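Local coordinates for DUAL specificity protein phosphatase 14 (Homo sapiens, PDB 2WGP) that dephosphorylates phosphotyrosine, phosphoserine and phosphothreonine in proteins, inactivating the MAP kinases ERK, JNK and p38 and restraining T-cell receptor signalling through TAB1, at residues 77-82 against 148-153; 27-32 against 123-128; 57-62 against 72-77. All coordinates share one frame; numbering follows the deposited sequence.

Contact 1 (77-82 against 148-153)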
ATOM      1  N   LEU A  77     -14.029  15.959 -11.088  1.00 27.76           N
ATOM      2  CA  LEU A  77     -13.621  14.727 -10.429  1.00 27.63           C
ATOM      3  C   LEU A  77     -13.615  13.552 -11.406  1.00 26.33           C
ATOM      4  O   LEU A  77     -14.417  13.516 -12.324  1.00 26.36           O
ATOM      5  CB  LEU A  77     -14.682  14.346  -9.376  1.00 28.74           C
ATOM      6  CG  LEU A  77     -14.940  15.275  -8.196  1.00 30.85           C
ATOM      7  CD1 LEU A  77     -16.385  15.032  -7.659  1.00 33.50           C
ATOM      8  CD2 LEU A  77     -13.878  15.074  -7.130  1.00 30.37           C
ATOM      9  N   ALA A  78     -12.745  12.587 -11.144  1.00 25.91           N
ATOM     10  CA  ALA A  78     -12.748  11.269 -11.787  1.00 25.00           C
ATOM     11  C   ALA A  78     -13.571  10.319 -10.927  1.00 25.15           C
ATOM     12  O   ALA A  78     -13.735  10.554  -9.732  1.00 24.63           O
ATOM     13  CB  ALA A  78     -11.345  10.749 -11.936  1.00 24.84           C
ATOM     14  N   ASP A  79     -14.114   9.259 -11.541  1.00 25.28           N
ATOM     15  CA  ASP A  79     -14.852   8.242 -10.805  1.00 25.15           C
ATOM     16  C   ASP A  79     -13.868   7.207 -10.236  1.00 25.18           C
ATOM     17  O   ASP A  79     -13.744   6.075 -10.749  1.00 25.16           O
ATOM     18  CB  ASP A  79     -15.937   7.586 -11.678  1.00 25.52           C
ATOM     19  CG  ASP A  79     -16.766   6.540 -10.917  1.00 23.21           C
ATOM     20  OD1 ASP A  79     -16.788   6.601  -9.683  1.00 21.32           O
ATOM     21  OD2 ASP A  79     -17.357   5.619 -11.569  1.00 21.42           O
ATOM     22  N   MET A  80     -13.181   7.609  -9.166  1.00 24.67           N
ATOM     23  CA  MET A  80     -12.129   6.806  -8.566  1.00 25.69           C
ATOM     24  C   MET A  80     -12.306   6.849  -7.049  1.00 25.28           C
ATOM     25  O   MET A  80     -12.730   7.863  -6.510  1.00 24.38           O
ATOM     26  CB  MET A  80     -10.738   7.351  -8.958  1.00 25.93           C
ATOM     27  CG  MET A  80     -10.396   7.199 -10.436  1.00 28.42           C
ATOM     28  SD  MET A  80     -10.259   5.452 -10.842  1.00 32.32           S
ATOM     29  CE  MET A  80      -8.742   5.055  -9.952  1.00 33.48           C
ATOM     30  N   PRO A  81     -11.996   5.739  -6.357  1.00 25.72           N
ATOM     31  CA  PRO A  81     -12.260   5.700  -4.903  1.00 25.77           C
ATOM     32  C   PRO A  81     -11.503   6.764  -4.092  1.00 25.22           C
ATOM     33  O   PRO A  81     -11.997   7.219  -3.067  1.00 25.54           O
ATOM     34  CB  PRO A  81     -11.799   4.304  -4.500  1.00 25.43           C
ATOM     35  CG  PRO A  81     -11.797   3.527  -5.757  1.00 28.41           C
ATOM     36  CD  PRO A  81     -11.434   4.468  -6.838  1.00 26.64           C
ATOM     37  N   HIS A  82     -10.342   7.191  -4.559  1.00 24.88           N
ATOM     38  CA  HIS A  82      -9.600   8.278  -3.854  1.00 25.28           C
ATOM     39  C   HIS A  82      -9.895   9.701  -4.352  1.00 24.84           C
ATOM     40  O   HIS A  82      -9.316  10.661  -3.854  1.00 24.45           O
ATOM     41  CB  HIS A  82      -8.100   7.990  -3.821  1.00 26.37           C
ATOM     42  CG  HIS A  82      -7.767   6.751  -3.055  1.00 29.77           C
ATOM     43  ND1 HIS A  82      -7.036   5.717  -3.591  1.00 34.03           N
ATOM     44  CD2 HIS A  82      -8.135   6.350  -1.815  1.00 31.95           C
ATOM     45  CE1 HIS A  82      -6.944   4.741  -2.703  1.00 35.06           C
ATOM     46  NE2 HIS A  82      -7.607   5.100  -1.620  1.00 34.85           N
ATOM     47  N   ARG A 148     -24.497   2.942  -8.439  1.00 23.55           N
ATOM     48  CA  ARG A 148     -23.458   2.127  -7.804  1.00 23.88           C
ATOM     49  C   ARG A 148     -22.227   2.997  -7.488  1.00 23.33           C
ATOM     50  O   ARG A 148     -21.202   2.908  -8.144  1.00 23.63           O
ATOM     51  CB  ARG A 148     -23.079   0.969  -8.733  1.00 23.92           C
ATOM     52  CG  ARG A 148     -22.268  -0.108  -8.078  1.00 23.62           C
ATOM     53  CD  ARG A 148     -23.112  -1.173  -7.488  1.00 23.48           C
ATOM     54  NE  ARG A 148     -22.318  -2.269  -6.969  1.00 22.84           N
ATOM     55  CZ  ARG A 148     -22.808  -3.332  -6.336  1.00 22.96           C
ATOM     56  NH1 ARG A 148     -24.097  -3.420  -6.089  1.00 23.16           N
ATOM     57  NH2 ARG A 148     -21.983  -4.312  -5.952  1.00 23.67           N
ATOM     58  N   PRO A 149     -22.334   3.856  -6.465  1.00 24.21           N
ATOM     59  CA  PRO A 149     -21.180   4.650  -6.059  1.00 23.71           C
ATOM     60  C   PRO A 149     -19.992   3.756  -5.771  1.00 23.54           C
ATOM     61  O   PRO A 149     -20.146   2.612  -5.305  1.00 23.64           O
ATOM     62  CB  PRO A 149     -21.661   5.323  -4.782  1.00 24.01           C
ATOM     63  CG  PRO A 149     -23.146   5.465  -4.986  1.00 23.93           C
ATOM     64  CD  PRO A 149     -23.525   4.174  -5.657  1.00 23.91           C
ATOM     65  N   ASN A 150     -18.802   4.220  -6.110  1.00 23.07           N
ATOM     66  CA  ASN A 150     -17.644   3.381  -5.903  1.00 22.49           C
ATOM     67  C   ASN A 150     -17.364   3.247  -4.397  1.00 22.55           C
ATOM     68  O   ASN A 150     -17.964   3.956  -3.614  1.00 22.62           O
ATOM     69  CB  ASN A 150     -16.452   3.857  -6.741  1.00 22.92           C
ATOM     70  CG  ASN A 150     -15.786   5.090  -6.195  1.00 21.25           C
ATOM     71  OD1 ASN A 150     -15.417   5.149  -5.025  1.00 23.37           O
ATOM     72  ND2 ASN A 150     -15.560   6.060  -7.066  1.00 24.90           N
ATOM     73  N   VAL A 151     -16.512   2.313  -3.971  1.00 23.47           N
ATOM     74  CA  VAL A 151     -16.376   2.070  -2.513  1.00 23.48           C
ATOM     75  C   VAL A 151     -15.768   3.236  -1.726  1.00 23.51           C
ATOM     76  O   VAL A 151     -16.112   3.420  -0.547  1.00 23.49           O
ATOM     77  CB  VAL A 151     -15.648   0.753  -2.192  1.00 24.03           C
ATOM     78  CG1 VAL A 151     -16.523  -0.435  -2.685  1.00 24.68           C
ATOM     79  CG2 VAL A 151     -14.222   0.754  -2.784  1.00 25.50           C
ATOM     80  N   GLY A 152     -14.888   4.018  -2.367  1.00 22.20           N
ATOM     81  CA  GLY A 152     -14.321   5.217  -1.734  1.00 22.27           C
ATOM     82  C   GLY A 152     -15.365   6.296  -1.503  1.00 22.39           C
ATOM     83  O   GLY A 152     -15.427   6.938  -0.424  1.00 22.74           O
ATOM     84  N   PHE A 153     -16.230   6.474  -2.498  1.00 22.72           N
ATOM     85  CA  PHE A 153     -17.358   7.374  -2.369  1.00 21.78           C
ATOM     86  C   PHE A 153     -18.259   6.952  -1.198  1.00 21.80           C
ATOM     87  O   PHE A 153     -18.742   7.805  -0.458  1.00 20.75           O
ATOM     88  CB  PHE A 153     -18.158   7.463  -3.686  1.00 22.22           C
ATOM     89  CG  PHE A 153     -17.423   8.146  -4.842  1.00 21.89           C
ATOM     90  CD1 PHE A 153     -18.040   8.242  -6.087  1.00 23.62           C
ATOM     91  CD2 PHE A 153     -16.168   8.718  -4.692  1.00 22.96           C
ATOM     92  CE1 PHE A 153     -17.426   8.875  -7.155  1.00 21.74           C
ATOM     93  CE2 PHE A 153     -15.530   9.361  -5.771  1.00 23.05           C
ATOM     94  CZ  PHE A 153     -16.161   9.434  -7.004  1.00 20.53           C
TER
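Phe153 offers its ring edge to Ala78 O, which lies near the ring plane, 3.8 Å from CZ, while one ring face carries Asn150 ND2, 3.2 Å above the plane and over its centre. Asp79 OD1 and Met80 O come in obliquely to the ring; Met80 O is 3.3 Å from Phe153 CE2. The Asn150 amide is gripped at both ends. Its ND2 donates to Asp79 OD1 (2.9 Å, N-H...O 154°), with carboxylate and amide planes just 21° apart. At the other end OD1 caps the helix beginning at Val151, accepting from Phe153 N at 3.0 Å, the donor standing above the carbonyl plane. A chi1 of 75° sets CG between the backbone N and the carbonyl carbon, turning the amide back over the first helical turn. The Pro81 ring crosses the Asn150 side chain at about a right angle, Pro81 CA lying 3.2 Å from Asn150 OD1, and Pro81 O meets Gly152 CA at 3.3 Å in a CA-H...O contact. Asp79 OD1 is also hydrogen-bonded to Ser115 OG. An N-cap asparagine thus ties the helix 151-165 start to a loop that is probably the counterpart of the general-acid loop of protein tyrosine phosphatases.

Contact 2 (27-32 against 123-128)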
ATOM      1  N   ALA A  27     -33.174  10.707 -14.575  1.00 25.04           N
ATOM      2  CA  ALA A  27     -34.160  10.305 -13.565  1.00 25.12           C
ATOM      3  C   ALA A  27     -34.424  11.477 -12.659  1.00 24.97           C
ATOM      4  O   ALA A  27     -33.478  12.173 -12.266  1.00 24.25           O
ATOM      5  CB  ALA A  27     -33.653   9.122 -12.743  1.00 25.08           C
ATOM      6  N   GLN A  28     -35.692  11.670 -12.297  1.00 24.61           N
ATOM      7  CA  GLN A  28     -36.052  12.669 -11.313  1.00 25.91           C
ATOM      8  C   GLN A  28     -35.923  12.113  -9.898  1.00 25.54           C
ATOM      9  O   GLN A  28     -36.434  11.021  -9.598  1.00 25.07           O
ATOM     10  CB  GLN A  28     -37.483  13.149 -11.536  1.00 26.19           C
ATOM     11  CG  GLN A  28     -37.777  14.425 -10.767  1.00 27.15           C
ATOM     12  CD  GLN A  28     -39.062  15.074 -11.213  1.00 29.01           C
ATOM     13  OE1 GLN A  28     -39.819  14.512 -11.995  1.00 30.21           O
ATOM     14  NE2 GLN A  28     -39.311  16.278 -10.715  1.00 30.93           N
ATOM     15  N   ILE A  29     -35.237  12.869  -9.041  1.00 25.34           N
ATOM     16  CA  ILE A  29     -35.044  12.509  -7.611  1.00 25.73           C
ATOM     17  C   ILE A  29     -35.982  13.305  -6.704  1.00 25.75           C
ATOM     18  O   ILE A  29     -36.620  12.744  -5.817  1.00 26.10           O
ATOM     19  CB  ILE A  29     -33.556  12.748  -7.163  1.00 26.08           C
ATOM     20  CG1 ILE A  29     -32.572  12.032  -8.110  1.00 25.41           C
ATOM     21  CG2 ILE A  29     -33.324  12.303  -5.688  1.00 25.42           C
ATOM     22  CD1 ILE A  29     -32.953  10.602  -8.564  1.00 26.77           C
ATOM     23  N   THR A  30     -36.073  14.606  -6.943  1.00 26.09           N
ATOM     24  CA  THR A  30     -37.037  15.465  -6.252  1.00 26.68           C
ATOM     25  C   THR A  30     -37.636  16.397  -7.290  1.00 27.32           C
ATOM     26  O   THR A  30     -37.200  16.379  -8.429  1.00 28.24           O
ATOM     27  CB  THR A  30     -36.377  16.302  -5.128  1.00 25.98           C
ATOM     28  OG1 THR A  30     -35.662  17.385  -5.716  1.00 24.89           O
ATOM     29  CG2 THR A  30     -35.425  15.462  -4.293  1.00 27.15           C
ATOM     30  N   SER A  31     -38.584  17.248  -6.893  1.00 28.39           N
ATOM     31  CA  SER A  31     -39.164  18.251  -7.800  1.00 29.13           C
ATOM     32  C   SER A  31     -38.122  19.155  -8.496  1.00 29.11           C
ATOM     33  O   SER A  31     -38.337  19.608  -9.623  1.00 30.16           O
ATOM     34  CB  SER A  31     -40.236  19.096  -7.073  1.00 30.21           C
ATOM     35  OG  SER A  31     -39.690  19.979  -6.088  1.00 33.02           O
ATOM     36  N   SER A  32     -36.977  19.374  -7.855  1.00 27.60           N
ATOM     37  CA  SER A  32     -35.977  20.293  -8.372  1.00 27.83           C
ATOM     38  C   SER A  32     -34.608  19.650  -8.618  1.00 26.61           C
ATOM     39  O   SER A  32     -33.612  20.365  -8.764  1.00 26.04           O
ATOM     40  CB  SER A  32     -35.822  21.428  -7.368  1.00 28.19           C
ATOM     41  OG  SER A  32     -35.158  20.941  -6.220  1.00 30.59           O
ATOM     42  N   ALA A 123     -25.832  12.784  -1.029  1.00 23.11           N
ATOM     43  CA  ALA A 123     -25.361  13.731  -0.020  1.00 22.70           C
ATOM     44  C   ALA A 123     -26.393  14.866   0.164  1.00 22.58           C
ATOM     45  O   ALA A 123     -26.707  15.249   1.297  1.00 22.06           O
ATOM     46  CB  ALA A 123     -23.979  14.286  -0.405  1.00 22.61           C
ATOM     47  N   TYR A 124     -26.927  15.374  -0.946  1.00 22.85           N
ATOM     48  CA  TYR A 124     -27.974  16.410  -0.933  1.00 23.65           C
ATOM     49  C   TYR A 124     -29.239  15.972  -0.173  1.00 23.59           C
ATOM     50  O   TYR A 124     -29.760  16.711   0.669  1.00 23.59           O
ATOM     51  CB  TYR A 124     -28.349  16.834  -2.374  1.00 24.63           C
ATOM     52  CG  TYR A 124     -29.619  17.636  -2.438  1.00 24.24           C
ATOM     53  CD1 TYR A 124     -29.629  18.996  -2.082  1.00 23.98           C
ATOM     54  CD2 TYR A 124     -30.832  17.030  -2.794  1.00 25.68           C
ATOM     55  CE1 TYR A 124     -30.793  19.733  -2.109  1.00 24.69           C
ATOM     56  CE2 TYR A 124     -32.021  17.756  -2.795  1.00 25.31           C
ATOM     57  CZ  TYR A 124     -31.997  19.104  -2.462  1.00 25.48           C
ATOM     58  OH  TYR A 124     -33.156  19.828  -2.497  1.00 25.93           O
ATOM     59  N   LEU A 125     -29.719  14.774  -0.469  1.00 23.10           N
ATOM     60  CA  LEU A 125     -30.890  14.209   0.216  1.00 23.30           C
ATOM     61  C   LEU A 125     -30.701  14.110   1.738  1.00 23.55           C
ATOM     62  O   LEU A 125     -31.611  14.433   2.495  1.00 23.62           O
ATOM     63  CB  LEU A 125     -31.241  12.836  -0.359  1.00 23.28           C
ATOM     64  CG  LEU A 125     -31.824  12.765  -1.780  1.00 22.97           C
ATOM     65  CD1 LEU A 125     -32.061  11.282  -2.158  1.00 23.96           C
ATOM     66  CD2 LEU A 125     -33.123  13.584  -1.918  1.00 24.27           C
ATOM     67  N   MET A 126     -29.522  13.693   2.186  1.00 23.93           N
ATOM     68  CA  MET A 126     -29.228  13.661   3.604  1.00 24.07           C
ATOM     69  C   MET A 126     -29.241  15.054   4.231  1.00 24.63           C
ATOM     70  O   MET A 126     -29.851  15.253   5.298  1.00 24.17           O
ATOM     71  CB  MET A 126     -27.883  13.006   3.885  1.00 24.71           C
ATOM     72  CG  MET A 126     -27.861  11.481   3.675  1.00 24.02           C
ATOM     73  SD  MET A 126     -26.432  10.716   4.406  1.00 25.41           S
ATOM     74  CE  MET A 126     -25.130  11.227   3.252  1.00 22.81           C
ATOM     75  N   LYS A 127     -28.589  16.010   3.570  1.00 24.08           N
ATOM     76  CA  LYS A 127     -28.450  17.348   4.125  1.00 25.03           C
ATOM     77  C   LYS A 127     -29.752  18.137   4.121  1.00 25.62           C
ATOM     78  O   LYS A 127     -30.060  18.808   5.105  1.00 24.87           O
ATOM     79  CB  LYS A 127     -27.367  18.148   3.407  1.00 25.14           C
ATOM     80  CG  LYS A 127     -27.070  19.507   4.105  1.00 25.90           C
ATOM     81  CD  LYS A 127     -25.982  20.296   3.420  1.00 27.51           C
ATOM     82  CE  LYS A 127     -25.736  21.608   4.182  1.00 27.62           C
ATOM     83  NZ  LYS A 127     -24.472  22.240   3.763  1.00 28.07           N
ATOM     84  N   PHE A 128     -30.512  18.068   3.034  1.00 25.64           N
ATOM     85  CA  PHE A 128     -31.690  18.931   2.898  1.00 25.91           C
ATOM     86  C   PHE A 128     -33.048  18.231   2.978  1.00 26.51           C
ATOM     87  O   PHE A 128     -34.065  18.911   3.067  1.00 26.32           O
ATOM     88  CB  PHE A 128     -31.580  19.759   1.612  1.00 25.71           C
ATOM     89  CG  PHE A 128     -30.594  20.872   1.716  1.00 25.25           C
ATOM     90  CD1 PHE A 128     -30.897  22.017   2.466  1.00 25.65           C
ATOM     91  CD2 PHE A 128     -29.354  20.782   1.091  1.00 25.89           C
ATOM     92  CE1 PHE A 128     -29.992  23.039   2.582  1.00 25.59           C
ATOM     93  CE2 PHE A 128     -28.457  21.798   1.190  1.00 26.16           C
ATOM     94  CZ  PHE A 128     -28.771  22.937   1.940  1.00 26.09           C
TER
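Thr30 and Leu125 face each other with their CA atoms 9.0 Å apart, where the chain turns a corner beyond strand 26-28 and passes the side of helix 116-129; Ile29 and Thr30 together form a classic beta bulge opposite Leu33. Only side chains bridge the distance. Leu125 reaches out with both methyls: CD1 meets Ile29 CG2 at 3.9 Å, and CD2 lies 3.8 Å from Thr30 CG2. Leu125 runs perpendicular to Ile29 but lies antiparallel alongside Thr30. With its chi1 of 77°, Thr30 sends OG1 back over its own backbone, where it accepts from Ser32 N at 3.2 Å to make an ST turn, and presents the methyl to the helix. That methyl also comes up to the ring edge of Tyr124, 4.4 Å from CE2. The contact is small and apolar, a van der Waals junction between the bulge and the helix. Trp139 of helix 133-143 packs against both Thr30 and Leu125, and its NE1 donates to Ile29 O. On the helix 89-101 side, Ile96 touches Tyr124 and Ser100 touches Ser32, while Leu33 of strand 33-36 lies against Tyr124.

Contact 3 (57-62 against 72-77)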
ATOM      1  N   ASN A  57     -22.055  19.572 -13.739  1.00 23.74           N
ATOM      2  CA  ASN A  57     -21.252  18.609 -14.479  1.00 23.92           C
ATOM      3  C   ASN A  57     -20.182  18.017 -13.549  1.00 24.16           C
ATOM      4  O   ASN A  57     -19.118  18.617 -13.363  1.00 25.03           O
ATOM      5  CB  ASN A  57     -20.636  19.301 -15.696  1.00 24.09           C
ATOM      6  CG  ASN A  57     -19.751  18.401 -16.489  1.00 24.38           C
ATOM      7  OD1 ASN A  57     -19.606  17.219 -16.162  1.00 27.46           O
ATOM      8  ND2 ASN A  57     -19.136  18.940 -17.537  1.00 24.55           N
ATOM      9  N   ALA A  58     -20.494  16.858 -12.952  1.00 23.75           N
ATOM     10  CA  ALA A  58     -19.582  16.162 -12.021  1.00 24.66           C
ATOM     11  C   ALA A  58     -18.577  15.256 -12.734  1.00 24.74           C
ATOM     12  O   ALA A  58     -18.423  14.071 -12.387  1.00 26.40           O
ATOM     13  CB  ALA A  58     -20.374  15.378 -10.968  1.00 23.40           C
ATOM     14  N   THR A  59     -17.907  15.796 -13.747  1.00 24.68           N
ATOM     15  CA  THR A  59     -16.855  15.083 -14.453  1.00 25.19           C
ATOM     16  C   THR A  59     -15.731  16.016 -14.792  1.00 25.10           C
ATOM     17  O   THR A  59     -15.944  17.228 -14.970  1.00 26.47           O
ATOM     18  CB  THR A  59     -17.328  14.469 -15.801  1.00 25.71           C
ATOM     19  OG1 THR A  59     -17.405  15.492 -16.804  1.00 25.80           O
ATOM     20  CG2 THR A  59     -18.677  13.769 -15.646  1.00 26.01           C
ATOM     21  N   ILE A  60     -14.537  15.448 -14.859  1.00 24.51           N
ATOM     22  CA  ILE A  60     -13.400  16.153 -15.395  0.50 24.14           C
ATOM     23  C   ILE A  60     -13.448  16.083 -16.934  1.00 24.08           C
ATOM     24  O   ILE A  60     -13.168  17.068 -17.617  1.00 23.93           O
ATOM     25  CB  ILE A  60     -12.082  15.600 -14.762  0.50 23.57           C
ATOM     26  CG1 ILE A  60     -10.842  16.337 -15.281  0.50 23.27           C
ATOM     27  CG2 ILE A  60     -11.941  14.085 -14.962  0.50 23.45           C
ATOM     28  CD1 ILE A  60      -9.647  16.123 -14.391  0.50 22.09           C
ATOM     29  N   GLU A  61     -13.853  14.925 -17.451  1.00 24.40           N
ATOM     30  CA  GLU A  61     -13.611  14.563 -18.832  1.00 24.62           C
ATOM     31  C   GLU A  61     -14.647  14.989 -19.870  1.00 25.25           C
ATOM     32  O   GLU A  61     -14.358  14.952 -21.068  1.00 24.69           O
ATOM     33  CB  GLU A  61     -13.330  13.045 -18.930  1.00 25.12           C
ATOM     34  CG  GLU A  61     -14.549  12.085 -18.851  1.00 24.57           C
ATOM     35  CD  GLU A  61     -15.007  11.735 -17.430  1.00 25.44           C
ATOM     36  OE1 GLU A  61     -14.560  12.355 -16.436  1.00 23.00           O
ATOM     37  OE2 GLU A  61     -15.862  10.827 -17.312  1.00 24.64           O
ATOM     38  N   ILE A  62     -15.831  15.383 -19.412  1.00 24.91           N
ATOM     39  CA  ILE A  62     -16.877  15.921 -20.287  1.00 26.06           C
ATOM     40  C   ILE A  62     -16.889  17.459 -20.194  1.00 26.34           C
ATOM     41  O   ILE A  62     -17.094  18.018 -19.114  1.00 26.07           O
ATOM     42  CB  ILE A  62     -18.287  15.397 -19.921  1.00 26.63           C
ATOM     43  CG1 ILE A  62     -18.293  13.872 -19.878  1.00 27.04           C
ATOM     44  CG2 ILE A  62     -19.377  15.967 -20.896  1.00 26.05           C
ATOM     45  CD1 ILE A  62     -19.694  13.245 -19.636  1.00 29.45           C
ATOM     46  N   TYR A  72     -24.117  26.697 -15.524  1.00 27.95           N
ATOM     47  CA  TYR A  72     -23.288  25.488 -15.447  1.00 27.28           C
ATOM     48  C   TYR A  72     -22.351  25.549 -14.252  1.00 28.17           C
ATOM     49  O   TYR A  72     -21.733  26.606 -13.990  1.00 27.40           O
ATOM     50  CB  TYR A  72     -22.443  25.319 -16.718  1.00 27.46           C
ATOM     51  CG  TYR A  72     -23.212  24.884 -17.923  1.00 27.30           C
ATOM     52  CD1 TYR A  72     -23.918  25.806 -18.689  1.00 25.77           C
ATOM     53  CD2 TYR A  72     -23.230  23.556 -18.317  1.00 28.26           C
ATOM     54  CE1 TYR A  72     -24.615  25.421 -19.794  1.00 26.58           C
ATOM     55  CE2 TYR A  72     -23.955  23.155 -19.410  1.00 26.90           C
ATOM     56  CZ  TYR A  72     -24.644  24.090 -20.153  1.00 26.07           C
ATOM     57  OH  TYR A  72     -25.350  23.709 -21.264  1.00 27.57           O
ATOM     58  N   VAL A  73     -22.229  24.413 -13.557  1.00 27.32           N
ATOM     59  CA  VAL A  73     -21.280  24.229 -12.457  1.00 27.80           C
ATOM     60  C   VAL A  73     -20.433  22.975 -12.723  1.00 26.89           C
ATOM     61  O   VAL A  73     -20.954  21.886 -12.823  1.00 25.92           O
ATOM     62  CB  VAL A  73     -21.990  24.069 -11.096  1.00 27.83           C
ATOM     63  CG1 VAL A  73     -20.963  23.873  -9.964  1.00 28.89           C
ATOM     64  CG2 VAL A  73     -22.914  25.283 -10.812  1.00 30.10           C
ATOM     65  N   LYS A  74     -19.129  23.155 -12.850  1.00 26.85           N
ATOM     66  CA  LYS A  74     -18.204  22.049 -13.114  1.00 26.89           C
ATOM     67  C   LYS A  74     -17.619  21.569 -11.789  1.00 26.67           C
ATOM     68  O   LYS A  74     -17.080  22.366 -11.016  1.00 26.55           O
ATOM     69  CB  LYS A  74     -17.093  22.553 -14.020  1.00 27.78           C
ATOM     70  CG  LYS A  74     -15.979  21.570 -14.377  1.00 29.62           C
ATOM     71  CD  LYS A  74     -16.386  20.722 -15.576  1.00 31.57           C
ATOM     72  CE  LYS A  74     -15.171  20.213 -16.313  1.00 29.69           C
ATOM     73  NZ  LYS A  74     -15.534  19.513 -17.560  1.00 27.94           N
ATOM     74  N   VAL A  75     -17.734  20.267 -11.544  1.00 26.95           N
ATOM     75  CA  VAL A  75     -17.127  19.579 -10.407  1.00 26.82           C
ATOM     76  C   VAL A  75     -16.122  18.547 -10.984  1.00 27.12           C
ATOM     77  O   VAL A  75     -16.498  17.407 -11.286  1.00 26.16           O
ATOM     78  CB  VAL A  75     -18.233  18.918  -9.542  1.00 27.92           C
ATOM     79  CG1 VAL A  75     -17.657  18.030  -8.433  1.00 26.73           C
ATOM     80  CG2 VAL A  75     -19.159  20.010  -8.986  1.00 27.49           C
ATOM     81  N   PRO A  76     -14.846  18.953 -11.139  1.00 25.86           N
ATOM     82  CA  PRO A  76     -13.950  18.179 -11.992  1.00 26.83           C
ATOM     83  C   PRO A  76     -13.258  17.027 -11.272  1.00 27.06           C
ATOM     84  O   PRO A  76     -12.040  17.075 -11.007  1.00 28.20           O
ATOM     85  CB  PRO A  76     -12.951  19.234 -12.495  1.00 26.66           C
ATOM     86  CG  PRO A  76     -12.877  20.216 -11.424  1.00 26.19           C
ATOM     87  CD  PRO A  76     -14.234  20.249 -10.767  1.00 27.00           C
ATOM     88  N   LEU A  77     -14.029  15.959 -11.088  1.00 27.76           N
ATOM     89  CA  LEU A  77     -13.621  14.727 -10.429  1.00 27.63           C
ATOM     90  C   LEU A  77     -13.615  13.552 -11.406  1.00 26.33           C
ATOM     91  O   LEU A  77     -14.417  13.516 -12.324  1.00 26.36           O
ATOM     92  CB  LEU A  77     -14.682  14.346  -9.376  1.00 28.74           C
ATOM     93  CG  LEU A  77     -14.940  15.275  -8.196  1.00 30.85           C
ATOM     94  CD1 LEU A  77     -16.385  15.032  -7.659  1.00 33.50           C
ATOM     95  CD2 LEU A  77     -13.878  15.074  -7.130  1.00 30.37           C
TER
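A parallel beta bridge, Asn57 with Lys74, joins the ends of strand 54-57 and the outermost strand 71-74 in the central sheet of the protein tyrosine phosphatase fold, where both strands run on into loops beside the catalytic pocket. The strand bonds bracket Lys74: Asn57 N donates to Val73 O (2.7 Å), and Val75 N to Asn57 O (2.8 Å, N-H...O 174°). Past this pair each segment kinks through an inverse gamma turn, centred on Ala58 and on Pro76, and Ile60 N reaches Leu77 O in a weak bond. The side chain of Asn57 organises the loop 58-62. Held with CG anti to the backbone N (chi1 178°), it sends ND2 to Ile62 O at 2.7 Å, nearly in its own amide plane, and takes Thr59 OG1 on OD1 at 2.9 Å. Thr59 OG1 in turn accepts from Ile62 N in an ST motif. Asn57 ND2 is further bonded to Asn64. An alanine here would remove the amide and its hydrogen bonds to Ile62 O, Thr59 and Asn64, and the loop 58-62 would probably lose this tie to the strand end. Lys74 lies alongside Asn57, pointing the same way, and a bend at chi2 (85°) folds its chain over the loop; CE rests 3.4 Å from Thr59 O, and NZ, in a weak 3.4 Å bond to Ile60 O, lies 2.7 Å from Ile62 O.

How the contacts relate
Contacts 1 and 3 follow one another along the chain and share Leu77, with centres 14 Å apart; both lie close to Cys110, which forms the phosphocysteine intermediate. The side chain of Thr59 in contact 3 is about 4 Å from that of Cys110, and that of Asp79 in contact 1 about 7 Å from it and about 3 Å from a bound phosphate ion, probably from the crystallisation liquor. Arg116 bridges them, bonding to Leu77 O and to Glu61 while touching Asp79 and Phe153. Contact 2 is set apart, its centre 19 Å from each of the others, across the chain's centre from contact 1. Contact 3 is nested in the loop that contact 2 closes, and both reach the same sheet.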